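Local coordinates for protein Niban 2 (Homo sapiens, PDB 7CTP) that may suppress apoptosis and promote melanoma cell invasion in vitro, and belongs to the PH-domain-containing Niban family, at residues 357-360 and 361-364; 400-403 and 404-407; 439-442 and 443-446. All coordinates share one frame; numbering follows the deposited sequence.

Overall arrangement
After helix 10-48, the PH region and further long helices, the chain enters helix 342-378, on which interaction 1 (357-364) spans successive turns. Interaction 2 (400-407) follows on the short helix 402-405, and interaction 3 (439-446) on helix 422-455. Each is local, closing no long loop; the three come in series and neither nest nor cross. In space they converge: interactions 1 and 2 have centres about 9 Å apart and share a probable hydrogen bond from Ser403 to Glu359, while Met440 of interaction 3 packs on Val360, Val363 and Met401. Helix 342-378 is thus tied to both helix 402-405 and helix 422-455.

Interaction 1 of 3, residues 357-360 and 361-364; sequences FTEV and RDVF
Four backbone bonds carry the contact between 357-360 and 361-364, the i to i+4 ladder of an alpha helix within helix 342-378: Arg361 N to Phe357 O, Asp362 N to Thr358 O, Val363 N to Glu359 O and Phe364 N to Val360 O. The shortest, from Val363 N to Glu359 O, measures 2.8 Å.

Among the acidic groups, Glu359 OE2 and Asp362 OD2 stand 4.3 Å apart, like charges on adjoining turns. One water settles between them, donating to Glu359 OE2 and to Asp362 OD2 at 2.7 Å each. The other carboxylate oxygen of Glu359, OE1, has its partner in Ser403, and Arg361 reaches away to a salt bridge with Asp480.

Van der Waals contacts between side chains are slighter. Thr358 and Asp362 run side by side, with CG2 of Thr358 4.0 Å from OD2 of Asp362. With CG anti to the backbone N (chi1 -178°) and a bend at chi2, Glu359 brings OE1 within 3.9 Å of Val363 CG2.

By giving both its protons to the carboxylates, the water probably eases their repulsion, letting two acidic side chains share one flank of the helix.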
ATOM      1  N   PHE A 357      -7.109   2.497  16.338  1.00 29.20           N
ATOM      2  CA  PHE A 357      -7.431   3.923  16.345  1.00 24.52           C
ATOM      3  C   PHE A 357      -7.582   4.440  17.770  1.00 25.90           C
ATOM      4  O   PHE A 357      -7.178   5.567  18.077  1.00 30.16           O
ATOM      5  CB  PHE A 357      -8.701   4.181  15.536  1.00 27.91           C
ATOM      6  CG  PHE A 357      -8.468   4.314  14.045  1.00 30.04           C
ATOM      7  CD1 PHE A 357      -8.155   3.205  13.275  1.00 31.13           C
ATOM      8  CD2 PHE A 357      -8.572   5.545  13.421  1.00 36.04           C
ATOM      9  CE1 PHE A 357      -7.941   3.321  11.915  1.00 28.17           C
ATOM     10  CE2 PHE A 357      -8.360   5.669  12.053  1.00 43.27           C
ATOM     11  CZ  PHE A 357      -8.047   4.554  11.302  1.00 34.07           C
ATOM     12  N   THR A 358      -8.150   3.621  18.658  1.00 27.10           N
ATOM     13  CA  THR A 358      -8.219   3.998  20.067  1.00 29.95           C
ATOM     14  C   THR A 358      -6.829   4.098  20.691  1.00 28.12           C
ATOM     15  O   THR A 358      -6.561   5.011  21.483  1.00 30.03           O
ATOM     16  CB  THR A 358      -9.095   3.007  20.827  1.00 36.27           C
ATOM     17  OG1 THR A 358     -10.438   3.110  20.343  1.00 35.46           O
ATOM     18  CG2 THR A 358      -9.073   3.306  22.325  1.00 38.06           C
ATOM     19  N   GLU A 359      -5.921   3.186  20.329  1.00 26.03           N
ATOM     20  CA  GLU A 359      -4.556   3.262  20.841  1.00 27.95           C
ATOM     21  C   GLU A 359      -3.848   4.525  20.357  1.00 26.77           C
ATOM     22  O   GLU A 359      -3.104   5.152  21.119  1.00 28.95           O
ATOM     23  CB  GLU A 359      -3.774   2.006  20.451  1.00 26.11           C
ATOM     24  CG  GLU A 359      -2.331   1.958  20.978  1.00 26.61           C
ATOM     25  CD  GLU A 359      -2.231   1.722  22.490  1.00 33.16           C
ATOM     26  OE1 GLU A 359      -1.107   1.823  23.021  1.00 35.68           O
ATOM     27  OE2 GLU A 359      -3.258   1.430  23.137  1.00 35.64           O
ATOM     28  N   VAL A 360      -4.073   4.927  19.098  1.00 25.53           N
ATOM     29  CA  VAL A 360      -3.534   6.201  18.622  1.00 22.06           C
ATOM     30  C   VAL A 360      -4.013   7.343  19.514  1.00 22.29           C
ATOM     31  O   VAL A 360      -3.233   8.210  19.922  1.00 26.23           O
ATOM     32  CB  VAL A 360      -3.937   6.439  17.157  1.00 30.24           C
ATOM     33  CG1 VAL A 360      -3.632   7.893  16.759  1.00 28.08           C
ATOM     34  CG2 VAL A 360      -3.203   5.450  16.255  1.00 26.13           C
ATOM     35  N   ARG A 361      -5.307   7.347  19.830  1.00 23.94           N
ATOM     36  CA  ARG A 361      -5.879   8.362  20.708  1.00 26.63           C
ATOM     37  C   ARG A 361      -5.193   8.352  22.069  1.00 31.51           C
ATOM     38  O   ARG A 361      -4.824   9.405  22.604  1.00 28.78           O
ATOM     39  CB  ARG A 361      -7.381   8.115  20.851  1.00 28.15           C
ATOM     40  CG  ARG A 361      -8.198   9.262  21.467  1.00 37.22           C
ATOM     41  CD  ARG A 361      -9.557   8.737  21.919  1.00 31.40           C
ATOM     42  NE  ARG A 361     -10.551   9.790  22.116  1.00 35.46           N
ATOM     43  CZ  ARG A 361     -10.730  10.447  23.258  1.00 40.56           C
ATOM     44  NH1 ARG A 361      -9.968  10.168  24.305  1.00 35.64           N
ATOM     45  NH2 ARG A 361     -11.670  11.381  23.351  1.00 35.24           N
ATOM     46  N   ASP A 362      -4.993   7.161  22.633  1.00 29.42           N
ATOM     47  CA  ASP A 362      -4.388   7.062  23.956  1.00 32.88           C
ATOM     48  C   ASP A 362      -2.937   7.523  23.936  1.00 32.70           C
ATOM     49  O   ASP A 362      -2.480   8.193  24.869  1.00 28.50           O
ATOM     50  CB  ASP A 362      -4.498   5.626  24.471  1.00 29.61           C
ATOM     51  CG  ASP A 362      -5.935   5.197  24.701  1.00 32.18           C
ATOM     52  OD1 ASP A 362      -6.838   6.066  24.634  1.00 37.85           O
ATOM     53  OD2 ASP A 362      -6.168   3.993  24.949  1.00 34.00           O
ATOM     54  N   VAL A 363      -2.197   7.178  22.879  1.00 27.50           N
ATOM     55  CA  VAL A 363      -0.808   7.613  22.783  1.00 24.18           C
ATOM     56  C   VAL A 363      -0.736   9.125  22.623  1.00 30.59           C
ATOM     57  O   VAL A 363       0.123   9.792  23.214  1.00 28.52           O
ATOM     58  CB  VAL A 363      -0.104   6.881  21.623  1.00 25.08           C
ATOM     59  CG1 VAL A 363       1.223   7.550  21.296  1.00 29.20           C
ATOM     60  CG2 VAL A 363       0.135   5.411  21.992  1.00 24.63           C
ATOM     61  N   PHE A 364      -1.642   9.686  21.817  1.00 28.17           N
ATOM     62  CA  PHE A 364      -1.697  11.133  21.629  1.00 26.89           C
ATOM     63  C   PHE A 364      -1.982  11.834  22.951  1.00 27.35           C
ATOM     64  O   PHE A 364      -1.292  12.788  23.327  1.00 26.41           O
ATOM     65  CB  PHE A 364      -2.776  11.463  20.601  1.00 26.30           C
ATOM     66  CG  PHE A 364      -3.066  12.929  20.469  1.00 29.42           C
ATOM     67  CD1 PHE A 364      -2.100  13.804  19.997  1.00 29.46           C
ATOM     68  CD2 PHE A 364      -4.312  13.428  20.812  1.00 33.27           C
ATOM     69  CE1 PHE A 364      -2.369  15.157  19.874  1.00 29.14           C
ATOM     70  CE2 PHE A 364      -4.589  14.779  20.691  1.00 29.04           C
ATOM     71  CZ  PHE A 364      -3.619  15.641  20.222  1.00 30.40           C
TER
HETATM   72  O   HOH W   1      -5.874   1.594  23.653  1.00 34.13           O

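Interaction 2 of 3, residues 400-403 and 404-407; sequences KMQS and CYEK
Met401 O receives Tyr405 N at 3.2 Å in a nearly straight bond (N-H...O 166°), and Gln402 O receives Glu406 N at 2.9 Å. These two i to i+4 bonds shape the short helix 402-405 at the middle of 400-407, set between helix 342-378, helix 422-455 and helix 176-194, the last lying in the PH region. Cys404 N adds a weak bond to the same Met401 O.

A water ties the later part of the turn together: it donates to Ser403 O at 2.6 Å and to Glu406 OE1 at 2.7 Å, and accepts weakly from Lys407 NZ. Ser403 OG, placed between the backbone N and the carbonyl carbon (chi1 70°), is hydrogen-bonded to Glu359 OE1, while Gln402 NE2 binds Pro398 O and Asp188.

Packing centres on the ring of Tyr405. Met401 O lies over one face, offset toward the rim. Gln402 OE1 sits at the ring edge, in plane, 3.7 Å from Tyr405 CD2, with the amide turned 60° against the ring. Outside the turn, Arg191 makes a cation-pi contact with this ring. Met401, bent at chi2 and chi3, crosses the tyrosine on the face that its own O covers, touching it with CB and CE rather than with the sulfur: CB lies 3.7 Å from Tyr405 CE2, and the terminal CE lies 3.7 Å from Tyr405 OH.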
ATOM      1  N   LYS A 400       7.016   4.837  19.661  1.00 29.90           N
ATOM      2  CA  LYS A 400       5.751   5.209  20.281  1.00 27.42           C
ATOM      3  C   LYS A 400       4.552   4.788  19.443  1.00 29.95           C
ATOM      4  O   LYS A 400       3.481   4.523  19.997  1.00 29.22           O
ATOM      5  CB  LYS A 400       5.736   6.711  20.561  1.00 28.14           C
ATOM      6  CG  LYS A 400       6.703   7.096  21.694  1.00 25.65           C
ATOM      7  CD  LYS A 400       6.702   8.591  21.995  1.00 29.09           C
ATOM      8  CE  LYS A 400       7.680   8.922  23.136  1.00 35.08           C
ATOM      9  NZ  LYS A 400       7.783  10.400  23.383  1.00 37.93           N
ATOM     10  N   MET A 401       4.707   4.694  18.118  1.00 27.99           N
ATOM     11  CA  MET A 401       3.602   4.244  17.281  1.00 26.53           C
ATOM     12  C   MET A 401       3.429   2.731  17.271  1.00 30.25           C
ATOM     13  O   MET A 401       2.392   2.252  16.805  1.00 25.89           O
ATOM     14  CB  MET A 401       3.795   4.735  15.845  1.00 25.62           C
ATOM     15  CG  MET A 401       3.591   6.250  15.680  1.00 23.31           C
ATOM     16  SD  MET A 401       1.894   6.755  15.980  1.00 26.87           S
ATOM     17  CE  MET A 401       1.008   5.792  14.756  1.00 29.47           C
ATOM     18  N   GLN A 402       4.404   1.973  17.774  1.00 27.30           N
ATOM     19  CA  GLN A 402       4.382   0.524  17.575  1.00 29.55           C
ATOM     20  C   GLN A 402       3.199  -0.130  18.270  1.00 29.51           C
ATOM     21  O   GLN A 402       2.625  -1.093  17.748  1.00 28.97           O
ATOM     22  CB  GLN A 402       5.690  -0.101  18.047  1.00 31.04           C
ATOM     23  CG  GLN A 402       6.895   0.306  17.222  1.00 28.45           C
ATOM     24  CD  GLN A 402       6.642   0.222  15.720  1.00 27.41           C
ATOM     25  OE1 GLN A 402       5.904  -0.644  15.241  1.00 29.23           O
ATOM     26  NE2 GLN A 402       7.258   1.129  14.968  1.00 28.79           N
ATOM     27  N   SER A 403       2.817   0.369  19.448  1.00 34.83           N
ATOM     28  CA  SER A 403       1.683  -0.227  20.157  1.00 30.73           C
ATOM     29  C   SER A 403       0.379  -0.030  19.393  1.00 31.08           C
ATOM     30  O   SER A 403      -0.549  -0.835  19.536  1.00 28.08           O
ATOM     31  CB  SER A 403       1.577   0.347  21.571  1.00 35.63           C
ATOM     32  OG  SER A 403       1.165   1.706  21.547  1.00 31.37           O
ATOM     33  N   CYS A 404       0.288   1.026  18.573  1.00 29.85           N
ATOM     34  CA  CYS A 404      -0.882   1.203  17.716  1.00 25.84           C
ATOM     35  C   CYS A 404      -0.870   0.202  16.568  1.00 23.67           C
ATOM     36  O   CYS A 404      -1.870  -0.479  16.309  1.00 26.72           O
ATOM     37  CB  CYS A 404      -0.937   2.631  17.163  1.00 25.78           C
ATOM     38  SG  CYS A 404      -0.626   3.942  18.369  1.00 30.31           S
ATOM     39  N   TYR A 405       0.257   0.123  15.857  1.00 23.51           N
ATOM     40  CA  TYR A 405       0.365  -0.765  14.705  1.00 26.74           C
ATOM     41  C   TYR A 405       0.147  -2.217  15.122  1.00 28.48           C
ATOM     42  O   TYR A 405      -0.489  -2.996  14.395  1.00 27.82           O
ATOM     43  CB  TYR A 405       1.734  -0.582  14.046  1.00 29.05           C
ATOM     44  CG  TYR A 405       2.002   0.798  13.442  1.00 25.92           C
ATOM     45  CD1 TYR A 405       0.986   1.538  12.854  1.00 26.41           C
ATOM     46  CD2 TYR A 405       3.287   1.346  13.450  1.00 27.30           C
ATOM     47  CE1 TYR A 405       1.234   2.808  12.288  1.00 23.93           C
ATOM     48  CE2 TYR A 405       3.548   2.605  12.884  1.00 24.88           C
ATOM     49  CZ  TYR A 405       2.510   3.322  12.309  1.00 27.04           C
ATOM     50  OH  TYR A 405       2.747   4.559  11.751  1.00 30.47           O
ATOM     51  N   GLU A 406       0.636  -2.581  16.314  1.00 26.96           N
ATOM     52  CA  GLU A 406       0.532  -3.954  16.812  1.00 29.61           C
ATOM     53  C   GLU A 406      -0.915  -4.424  16.925  1.00 28.57           C
ATOM     54  O   GLU A 406      -1.175  -5.633  16.867  1.00 29.08           O
ATOM     55  CB  GLU A 406       1.223  -4.069  18.175  1.00 28.51           C
ATOM     56  CG  GLU A 406       1.374  -5.511  18.705  1.00 34.52           C
ATOM     57  CD  GLU A 406       0.188  -5.980  19.548  1.00 48.81           C
ATOM     58  OE1 GLU A 406      -0.657  -5.144  19.944  1.00 45.05           O
ATOM     59  OE2 GLU A 406       0.110  -7.200  19.817  1.00 53.39           O
ATOM     60  N   LYS A 407      -1.868  -3.498  17.087  1.00 27.08           N
ATOM     61  CA  LYS A 407      -3.268  -3.902  17.219  1.00 26.45           C
ATOM     62  C   LYS A 407      -3.766  -4.630  15.978  1.00 30.81           C
ATOM     63  O   LYS A 407      -4.707  -5.428  16.064  1.00 31.83           O
ATOM     64  CB  LYS A 407      -4.154  -2.689  17.512  1.00 26.65           C
ATOM     65  CG  LYS A 407      -3.828  -1.960  18.807  1.00 28.46           C
ATOM     66  CD  LYS A 407      -3.985  -2.872  20.025  1.00 31.19           C
ATOM     67  CE  LYS A 407      -3.935  -2.050  21.314  1.00 38.98           C
ATOM     68  NZ  LYS A 407      -3.647  -2.905  22.510  1.00 36.56           N
TER
HETATM   69  O   HOH W   2      -0.603  -2.788  21.313  1.00 36.04           O

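Interaction 3 of 3, residues 439-442 and 443-446; sequences QMDN and AVYT
Thr446 turns OG1 anti to its own carbonyl carbon and beside its backbone N (chi1 -59°), which carries the hydroxyl back along the helix to Asn442 O. Val444 has its CG1 branch in that same position (chi1 -62°), leaving CG2 between the backbone N and the carbonyl carbon and pressing it against the preceding turn.

Asn442 O is consequently gripped twice. Thr446 OG1 donates to it at 2.7 Å and Thr446 N at 2.9 Å, and the two donors arrive from opposite faces of the carbonyl plane. The hydroxyl thus adds to the main-chain bond without displacing it, and the carbonyl oxygen of this buried residue has two donors from a single residue. Thr446 OG1 is also hydrogen-bonded with Leu58 N, so one hydroxyl links this turn to the loop at 57-59.

The remaining backbone pairs, Ala443 N to Gln439 O, Val444 N to Met440 O and Tyr445 N to Asp441 O, continue the regular i to i+4 pattern of helix 422-455, a long alpha helix of this predominantly helical part of Niban 2, packed against helix 342-378 and helix 464-511. The side chain of Gln439 touches Tyr479, Asp482 and Val486 on the latter.

Around Val444 the packing is close. Its CG2 lies 3.3 Å from Asp441 O, and both of its methyl branches also rest against Met440 O. The Asp441 side chain crosses that of Val444 at about a right angle, Asp441 OD1 coming to 4.1 Å from Val444 CG2, while the same carboxylate oxygen forms a salt bridge with Arg60. Beside the other branch, Met440 lays its sulfur SD 4.4 Å from Val444 CG1.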
ATOM      1  N   GLN A 439      -3.850   9.724  10.849  1.00 26.40           N
ATOM      2  CA  GLN A 439      -4.709  10.349  11.855  1.00 28.75           C
ATOM      3  C   GLN A 439      -3.900  10.850  13.044  1.00 29.34           C
ATOM      4  O   GLN A 439      -4.248  11.875  13.649  1.00 27.98           O
ATOM      5  CB  GLN A 439      -5.799   9.383  12.296  1.00 27.80           C
ATOM      6  CG  GLN A 439      -6.836   9.117  11.212  1.00 35.47           C
ATOM      7  CD  GLN A 439      -7.272  10.388  10.495  1.00 48.50           C
ATOM      8  OE1 GLN A 439      -7.806  11.309  11.113  1.00 43.34           O
ATOM      9  NE2 GLN A 439      -7.047  10.441   9.187  1.00 36.50           N
ATOM     10  N   MET A 440      -2.808  10.162  13.387  1.00 25.48           N
ATOM     11  CA  MET A 440      -1.927  10.680  14.429  1.00 25.00           C
ATOM     12  C   MET A 440      -1.249  11.969  13.979  1.00 30.15           C
ATOM     13  O   MET A 440      -1.180  12.941  14.743  1.00 27.57           O
ATOM     14  CB  MET A 440      -0.886   9.636  14.821  1.00 26.10           C
ATOM     15  CG  MET A 440       0.127  10.128  15.847  1.00 26.15           C
ATOM     16  SD  MET A 440      -0.634  10.410  17.464  1.00 27.05           S
ATOM     17  CE  MET A 440      -0.272   8.841  18.234  1.00 28.50           C
ATOM     18  N   ASP A 441      -0.755  12.005  12.737  1.00 26.27           N
ATOM     19  CA  ASP A 441      -0.121  13.224  12.243  1.00 27.65           C
ATOM     20  C   ASP A 441      -1.116  14.373  12.206  1.00 24.95           C
ATOM     21  O   ASP A 441      -0.776  15.509  12.557  1.00 27.51           O
ATOM     22  CB  ASP A 441       0.480  12.998  10.857  1.00 28.53           C
ATOM     23  CG  ASP A 441       1.445  14.109  10.447  1.00 26.76           C
ATOM     24  OD1 ASP A 441       2.353  14.445  11.241  1.00 29.91           O
ATOM     25  OD2 ASP A 441       1.307  14.630   9.314  1.00 33.65           O
ATOM     26  N   ASN A 442      -2.350  14.096  11.793  1.00 25.47           N
ATOM     27  CA  ASN A 442      -3.357  15.153  11.779  1.00 28.71           C
ATOM     28  C   ASN A 442      -3.643  15.651  13.191  1.00 33.09           C
ATOM     29  O   ASN A 442      -3.849  16.851  13.403  1.00 29.55           O
ATOM     30  CB  ASN A 442      -4.642  14.661  11.117  1.00 27.02           C
ATOM     31  CG  ASN A 442      -4.457  14.340   9.636  1.00 28.22           C
ATOM     32  OD1 ASN A 442      -3.413  14.640   9.046  1.00 32.02           O
ATOM     33  ND2 ASN A 442      -5.468  13.730   9.035  1.00 34.96           N
ATOM     34  N   ALA A 443      -3.646  14.749  14.172  1.00 30.24           N
ATOM     35  CA  ALA A 443      -3.942  15.157  15.545  1.00 27.85           C
ATOM     36  C   ALA A 443      -2.859  16.079  16.088  1.00 30.94           C
ATOM     37  O   ALA A 443      -3.159  17.116  16.701  1.00 30.53           O
ATOM     38  CB  ALA A 443      -4.118  13.928  16.443  1.00 26.38           C
ATOM     39  N   VAL A 444      -1.588  15.729  15.878  1.00 26.92           N
ATOM     40  CA  VAL A 444      -0.522  16.566  16.420  1.00 23.84           C
ATOM     41  C   VAL A 444      -0.394  17.861  15.627  1.00 31.66           C
ATOM     42  O   VAL A 444      -0.117  18.919  16.200  1.00 31.99           O
ATOM     43  CB  VAL A 444       0.810  15.795  16.486  1.00 28.23           C
ATOM     44  CG1 VAL A 444       0.666  14.593  17.419  1.00 31.24           C
ATOM     45  CG2 VAL A 444       1.267  15.386  15.107  1.00 34.75           C
ATOM     46  N   TYR A 445      -0.613  17.814  14.306  1.00 27.70           N
ATOM     47  CA  TYR A 445      -0.588  19.052  13.526  1.00 28.51           C
ATOM     48  C   TYR A 445      -1.698  19.993  13.977  1.00 36.07           C
ATOM     49  O   TYR A 445      -1.477  21.196  14.169  1.00 34.76           O
ATOM     50  CB  TYR A 445      -0.727  18.755  12.032  1.00 27.22           C
ATOM     51  CG  TYR A 445      -0.790  20.017  11.188  1.00 29.37           C
ATOM     52  CD1 TYR A 445       0.340  20.806  11.000  1.00 37.39           C
ATOM     53  CD2 TYR A 445      -1.979  20.423  10.599  1.00 32.62           C
ATOM     54  CE1 TYR A 445       0.290  21.958  10.242  1.00 34.08           C
ATOM     55  CE2 TYR A 445      -2.038  21.580   9.836  1.00 31.78           C
ATOM     56  CZ  TYR A 445      -0.900  22.340   9.663  1.00 40.23           C
ATOM     57  OH  TYR A 445      -0.946  23.495   8.902  1.00 37.73           O
ATOM     58  N   THR A 446      -2.909  19.454  14.134  1.00 31.73           N
ATOM     59  CA  THR A 446      -4.028  20.256  14.617  1.00 32.02           C
ATOM     60  C   THR A 446      -3.739  20.821  16.002  1.00 40.26           C
ATOM     61  O   THR A 446      -3.980  22.007  16.265  1.00 32.26           O
ATOM     62  CB  THR A 446      -5.302  19.415  14.640  1.00 31.15           C
ATOM     63  OG1 THR A 446      -5.579  18.925  13.321  1.00 27.79           O
ATOM     64  CG2 THR A 446      -6.476  20.253  15.123  1.00 32.31           C
TER